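Local coordinates for protein possible adhesin (Caldicellulosiruptor kronotskyensis, PDB 4WA0) that probably mediates attachment of this extreme thermophile to cellulose as a tapirin, represented here by its magnesium-binding C-terminal beta-helix domain, at residues T1-K15 / E218-L231. Numbering follows the deposited sequence. Where two conformers were deposited one is given.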
loop_
_atom_site.group_PDB
_atom_site.type_symbol
_atom_site.label_atom_id
_atom_site.label_comp_id
_atom_site.label_asym_id
_atom_site.label_seq_id
_atom_site.Cartn_x
_atom_site.Cartn_y
_atom_site.Cartn_z
ATOM N N THR A 1 -10.216 8.352 -9.614
ATOM C CA THR A 1 -10.724 8.392 -8.187
ATOM C C THR A 1 -11.499 7.093 -7.777
ATOM O O THR A 1 -11.568 6.758 -6.587
ATOM C CB THR A 1 -11.508 9.721 -7.881
ATOM O OG1 THR A 1 -10.612 10.835 -7.934
ATOM C CG2 THR A 1 -12.119 9.737 -6.502
ATOM N N SER A 2 -12.022 6.343 -8.753
ATOM C CA SER A 2 -12.683 5.049 -8.494
ATOM C C SER A 2 -11.742 3.976 -7.925
ATOM O O SER A 2 -10.640 3.737 -8.451
ATOM C CB SER A 2 -13.293 4.505 -9.792
ATOM O OG SER A 2 -14.363 3.640 -9.500
ATOM N N VAL A 3 -12.199 3.301 -6.871
ATOM C CA VAL A 3 -11.426 2.201 -6.245
ATOM C C VAL A 3 -12.072 0.859 -6.588
ATOM O O VAL A 3 -13.231 0.650 -6.243
ATOM C CB VAL A 3 -11.427 2.344 -4.709
ATOM C CG1 VAL A 3 -10.811 1.123 -4.034
ATOM C CG2 VAL A 3 -10.713 3.634 -4.313
ATOM N N PRO A 4 -11.322 -0.061 -7.217
ATOM C CA PRO A 4 -11.843 -1.355 -7.664
ATOM C C PRO A 4 -12.438 -2.276 -6.566
ATOM O O PRO A 4 -11.884 -2.434 -5.513
ATOM C CB PRO A 4 -10.615 -2.013 -8.321
ATOM C CG PRO A 4 -9.434 -1.404 -7.633
ATOM C CD PRO A 4 -9.851 0.015 -7.357
ATOM N N SER A 5 -13.554 -2.892 -6.876
ATOM C CA SER A 5 -14.372 -3.633 -5.912
ATOM C C SER A 5 -13.990 -5.126 -5.804
ATOM O O SER A 5 -14.328 -5.793 -4.818
ATOM C CB SER A 5 -15.844 -3.553 -6.378
ATOM O OG SER A 5 -15.997 -4.156 -7.676
ATOM N N SER A 6 -13.302 -5.633 -6.828
ATOM C CA SER A 6 -13.036 -7.055 -6.955
ATOM C C SER A 6 -11.598 -7.380 -6.612
ATOM O O SER A 6 -10.703 -6.685 -7.087
ATOM C CB SER A 6 -13.253 -7.463 -8.417
ATOM O OG SER A 6 -12.841 -8.816 -8.611
ATOM N N PRO A 7 -11.375 -8.483 -5.883
ATOM C CA PRO A 7 -10.018 -8.925 -5.633
ATOM C C PRO A 7 -9.211 -9.169 -6.919
ATOM O O PRO A 7 -7.950 -9.192 -6.911
ATOM C CB PRO A 7 -10.202 -10.209 -4.836
ATOM C CG PRO A 7 -11.553 -10.128 -4.200
ATOM C CD PRO A 7 -12.384 -9.286 -5.143
ATOM N N LEU A 8 -9.876 -9.402 -8.078
ATOM C CA LEU A 8 -9.111 -9.602 -9.307
ATOM C C LEU A 8 -8.386 -8.345 -9.856
ATOM O O LEU A 8 -7.503 -8.469 -10.712
ATOM C CB LEU A 8 -9.948 -10.169 -10.431
ATOM C CG LEU A 8 -10.852 -11.353 -10.149
ATOM C CD1 LEU A 8 -11.521 -11.680 -11.468
ATOM C CD2 LEU A 8 -10.134 -12.560 -9.580
ATOM N N ASP A 9 -8.719 -7.171 -9.352
ATOM C CA ASP A 9 -8.098 -5.871 -9.772
ATOM C C ASP A 9 -6.847 -5.562 -9.043
ATOM O O ASP A 9 -6.212 -4.438 -9.205
ATOM C CB ASP A 9 -9.129 -4.773 -9.520
ATOM C CG ASP A 9 -10.402 -4.955 -10.380
ATOM O OD1 ASP A 9 -10.265 -5.634 -11.423
ATOM O OD2 ASP A 9 -11.530 -4.536 -9.950
ATOM N N TYR A 10 -6.526 -6.491 -8.120
ATOM C CA TYR A 10 -5.457 -6.219 -7.217
ATOM C C TYR A 10 -4.210 -6.973 -7.615
ATOM O O TYR A 10 -4.288 -8.161 -7.927
ATOM C CB TYR A 10 -5.858 -6.570 -5.758
ATOM C CG TYR A 10 -6.758 -5.481 -5.211
ATOM C CD1 TYR A 10 -8.105 -5.516 -5.467
ATOM C CD2 TYR A 10 -6.260 -4.402 -4.507
ATOM C CE1 TYR A 10 -8.939 -4.522 -5.023
ATOM C CE2 TYR A 10 -7.098 -3.398 -4.035
ATOM C CZ TYR A 10 -8.445 -3.477 -4.325
ATOM O OH TYR A 10 -9.353 -2.506 -3.944
ATOM N N ALA A 11 -3.085 -6.290 -7.580
ATOM C CA ALA A 11 -1.797 -6.950 -7.724
ATOM C C ALA A 11 -1.595 -7.906 -6.535
ATOM O O ALA A 11 -1.108 -9.075 -6.671
ATOM C CB ALA A 11 -0.706 -5.967 -7.764
ATOM N N ILE A 12 -1.929 -7.384 -5.347
ATOM C CA ILE A 12 -1.856 -8.166 -4.109
ATOM C C ILE A 12 -3.148 -7.870 -3.318
ATOM O O ILE A 12 -3.413 -6.711 -2.954
ATOM C CB ILE A 12 -0.631 -7.833 -3.258
ATOM C CG1 ILE A 12 0.673 -8.032 -4.014
ATOM C CG2 ILE A 12 -0.607 -8.679 -1.996
ATOM C CD1 ILE A 12 1.852 -7.503 -3.301
ATOM N N PHE A 13 -3.941 -8.910 -3.079
ATOM C CA PHE A 13 -5.144 -8.800 -2.262
ATOM C C PHE A 13 -4.995 -9.716 -1.044
ATOM O O PHE A 13 -4.758 -10.919 -1.180
ATOM C CB PHE A 13 -6.364 -9.155 -3.081
ATOM C CG PHE A 13 -7.633 -9.062 -2.303
ATOM C CD1 PHE A 13 -8.023 -10.108 -1.439
ATOM C CD2 PHE A 13 -8.438 -7.939 -2.433
ATOM C CE1 PHE A 13 -9.178 -9.941 -0.687
ATOM C CE2 PHE A 13 -9.581 -7.790 -1.684
ATOM C CZ PHE A 13 -9.947 -8.803 -0.829
ATOM N N SER A 14 -5.130 -9.195 0.159
ATOM C CA SER A 14 -5.080 -10.002 1.362
ATOM C C SER A 14 -6.340 -9.802 2.193
ATOM O O SER A 14 -6.627 -8.686 2.677
ATOM C CB SER A 14 -3.858 -9.585 2.175
ATOM O OG SER A 14 -3.675 -10.377 3.356
ATOM N N LYS A 15 -7.057 -10.890 2.432
ATOM C CA LYS A 15 -8.321 -10.824 3.239
ATOM C C LYS A 15 -8.028 -10.270 4.619
ATOM O O LYS A 15 -8.791 -9.422 5.101
ATOM C CB LYS A 15 -9.075 -12.140 3.291
ATOM C CG LYS A 15 -10.290 -12.172 4.280
ATOM C CD LYS A 15 -10.938 -13.573 4.245
ATOM C CE LYS A 15 -11.049 -14.198 5.643
ATOM N NZ LYS A 15 -11.018 -15.711 5.585
ATOM N N GLU A 218 -15.062 8.325 -2.119
ATOM C CA GLU A 218 -14.374 7.067 -2.289
ATOM C C GLU A 218 -13.968 6.465 -0.973
ATOM O O GLU A 218 -13.850 5.228 -0.869
ATOM C CB GLU A 218 -13.141 7.288 -3.132
ATOM C CG GLU A 218 -13.515 7.535 -4.586
ATOM C CD GLU A 218 -14.423 8.744 -4.839
ATOM O OE1 GLU A 218 -14.135 9.870 -4.346
ATOM O OE2 GLU A 218 -15.413 8.542 -5.582
ATOM N N ILE A 219 -13.713 7.341 0.008
ATOM C CA ILE A 219 -13.299 6.909 1.315
ATOM C C ILE A 219 -14.359 6.136 2.065
ATOM O O ILE A 219 -14.147 4.985 2.436
ATOM C CB ILE A 219 -12.815 8.083 2.159
ATOM C CG1 ILE A 219 -11.589 8.684 1.500
ATOM C CG2 ILE A 219 -12.551 7.650 3.569
ATOM C CD1 ILE A 219 -10.559 7.653 1.145
ATOM N N ASP A 220 -15.543 6.732 2.216
ATOM C CA ASP A 220 -16.651 6.040 2.796
ATOM C C ASP A 220 -17.032 4.785 1.991
ATOM O O ASP A 220 -17.470 3.813 2.597
ATOM C CB ASP A 220 -17.879 6.971 3.021
ATOM C CG ASP A 220 -18.848 6.424 4.138
ATOM O OD1 ASP A 220 -18.386 6.004 5.268
ATOM O OD2 ASP A 220 -20.088 6.389 3.876
ATOM N N GLU A 221 -16.787 4.789 0.686
ATOM C CA GLU A 221 -17.043 3.584 -0.099
ATOM C C GLU A 221 -16.143 2.457 0.384
ATOM O O GLU A 221 -16.594 1.325 0.642
ATOM C CB GLU A 221 -16.805 3.824 -1.594
ATOM C CG GLU A 221 -17.740 3.033 -2.459
ATOM C CD GLU A 221 -17.044 2.195 -3.486
ATOM O OE1 GLU A 221 -16.616 2.759 -4.527
ATOM O OE2 GLU A 221 -16.968 0.969 -3.251
ATOM N N ILE A 222 -14.847 2.778 0.521
ATOM C CA ILE A 222 -13.886 1.804 0.982
ATOM C C ILE A 222 -14.243 1.365 2.383
ATOM O O ILE A 222 -14.290 0.182 2.665
ATOM C CB ILE A 222 -12.460 2.363 0.997
ATOM C CG1 ILE A 222 -11.940 2.594 -0.411
ATOM C CG2 ILE A 222 -11.535 1.431 1.799
ATOM C CD1 ILE A 222 -10.733 3.554 -0.399
ATOM N N ARG A 223 -14.576 2.301 3.258
ATOM C CA ARG A 223 -14.936 1.930 4.629
ATOM C C ARG A 223 -16.148 0.981 4.668
ATOM O O ARG A 223 -16.204 0.054 5.487
ATOM C CB ARG A 223 -15.321 3.178 5.387
ATOM C CG ARG A 223 -15.585 2.921 6.869
ATOM C CD ARG A 223 -16.050 4.236 7.512
ATOM N NE ARG A 223 -15.005 5.256 7.568
ATOM C CZ ARG A 223 -14.991 6.453 6.963
ATOM N NH1 ARG A 223 -15.978 6.859 6.152
ATOM N NH2 ARG A 223 -13.937 7.252 7.140
ATOM N N ASN A 224 -17.135 1.203 3.816
ATOM C CA ASN A 224 -18.365 0.405 3.959
ATOM C C ASN A 224 -18.450 -0.832 3.087
ATOM O O ASN A 224 -19.382 -1.643 3.259
ATOM C CB ASN A 224 -19.608 1.270 3.737
ATOM C CG ASN A 224 -19.812 2.279 4.858
ATOM O OD1 ASN A 224 -19.711 1.959 6.042
ATOM N ND2 ASN A 224 -20.058 3.499 4.486
ATOM N N ARG A 225 -17.509 -0.983 2.152
ATOM C CA ARG A 225 -17.463 -2.176 1.293
ATOM C C ARG A 225 -16.861 -3.358 2.040
ATOM O O ARG A 225 -15.800 -3.243 2.670
ATOM C CB ARG A 225 -16.674 -1.903 0.020
ATOM C CG ARG A 225 -16.652 -3.074 -0.962
ATOM C CD ARG A 225 -16.186 -2.608 -2.326
ATOM N NE ARG A 225 -17.197 -1.787 -3.008
ATOM C CZ ARG A 225 -18.232 -2.269 -3.703
ATOM N NH1 ARG A 225 -19.094 -1.435 -4.291
ATOM N NH2 ARG A 225 -18.416 -3.584 -3.821
ATOM N N ASP A 226 -17.545 -4.497 1.962
ATOM C CA ASP A 226 -17.005 -5.747 2.470
ATOM C C ASP A 226 -16.308 -6.392 1.264
ATOM O O ASP A 226 -16.966 -6.917 0.392
ATOM C CB ASP A 226 -18.116 -6.667 2.989
ATOM C CG ASP A 226 -17.600 -8.036 3.371
ATOM O OD1 ASP A 226 -16.340 -8.208 3.209
ATOM O OD2 ASP A 226 -18.443 -8.935 3.762
ATOM N N TYR A 227 -14.972 -6.343 1.216
ATOM C CA TYR A 227 -14.275 -6.688 -0.033
ATOM C C TYR A 227 -14.303 -8.170 -0.328
ATOM O O TYR A 227 -13.886 -8.530 -1.417
ATOM C CB TYR A 227 -12.805 -6.144 -0.080
ATOM C CG TYR A 227 -12.752 -4.678 -0.502
ATOM C CD1 TYR A 227 -13.029 -3.647 0.449
ATOM C CD2 TYR A 227 -12.497 -4.304 -1.838
ATOM C CE1 TYR A 227 -13.013 -2.309 0.100
ATOM C CE2 TYR A 227 -12.516 -2.952 -2.200
ATOM C CZ TYR A 227 -12.774 -1.959 -1.222
ATOM O OH TYR A 227 -12.793 -0.619 -1.563
ATOM N N THR A 228 -14.685 -9.009 0.655
ATOM C CA THR A 228 -14.855 -10.443 0.444
ATOM C C THR A 228 -16.340 -10.901 0.588
ATOM O O THR A 228 -16.595 -12.049 0.891
ATOM C CB THR A 228 -13.941 -11.295 1.405
ATOM O OG1 THR A 228 -14.168 -10.969 2.777
ATOM C CG2 THR A 228 -12.437 -10.983 1.121
ATOM N N SER A 229 -17.294 -10.020 0.284
ATOM C CA SER A 229 -18.709 -10.429 0.206
ATOM C C SER A 229 -18.814 -11.665 -0.635
ATOM O O SER A 229 -18.305 -11.668 -1.760
ATOM C CB SER A 229 -19.571 -9.372 -0.519
ATOM O OG SER A 229 -19.563 -8.150 0.179
ATOM N N GLY A 230 -19.488 -12.690 -0.108
ATOM C CA GLY A 230 -19.773 -13.902 -0.857
ATOM C C GLY A 230 -18.748 -15.010 -0.750
ATOM O O GLY A 230 -19.009 -16.121 -1.159
ATOM N N LEU A 231 -17.575 -14.713 -0.190
ATOM C CA LEU A 231 -16.512 -15.671 -0.098
ATOM C C LEU A 231 -16.964 -16.937 0.600
ATOM O O LEU A 231 -17.383 -16.914 1.765
ATOM C CB LEU A 231 -15.341 -15.058 0.701
ATOM C CG LEU A 231 -14.133 -15.979 0.907
ATOM C CD1 LEU A 231 -13.536 -16.489 -0.394
ATOM C CD2 LEU A 231 -13.081 -15.336 1.774
HETATM O O HOH W 1 -14.357 -0.016 -3.702
#
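Ser5 and Tyr227 bring the two backbones closest, their CA atoms 6.6 Å apart, where the loop leading into strand 10-14 passes the chain leaving helix 217-224. Tyr227 contributes the largest share of the buried surface, its phenol meeting Val3, Pro4, Ser5 and Tyr10. Its CE2 edge lies 3.4 Å from Pro4 O, near the ring plane, and that same carbonyl accepts the hydroxyl of Tyr10 in its own plane, at 3.0 Å from Tyr10 OH. The phenol end touches Val3, with Tyr227 OH 3.6 Å from Val3 CG1, while the other branch, Val3 CG2, packs crosswise on Ile222 CD1.

One water ties the segments together: it accepts from Tyr227 OH and donates to Val3 O and, in the conformer described, to Glu221 OE2. In that conformer Glu221 OE2 is also gripped by Arg225 NE at 2.8 Å, a salt bridge whose N-H...O hydrogen bond is nearly straight (167°) and lies in the guanidinium plane. Thus oriented, and with Arg225 NH2 bonded to Ser357 O, the guanidinium takes Ser5 CB over one face.

Farther along, with CG anti to its backbone N (chi1 -180°), Phe13 presents its edge to Tyr227 CB and to Thr228 CG2, 3.8 Å from Phe13 CZ; Pro7 covers one face. Lys15 CD rests on Leu231 CD2. This is structural packing pinned by a water bridge, away from the magnesium site: the long connection containing helix 217-224 runs along the outside of a parallel beta-helix and packs against the N-terminal segment that enters it at strand 10-14.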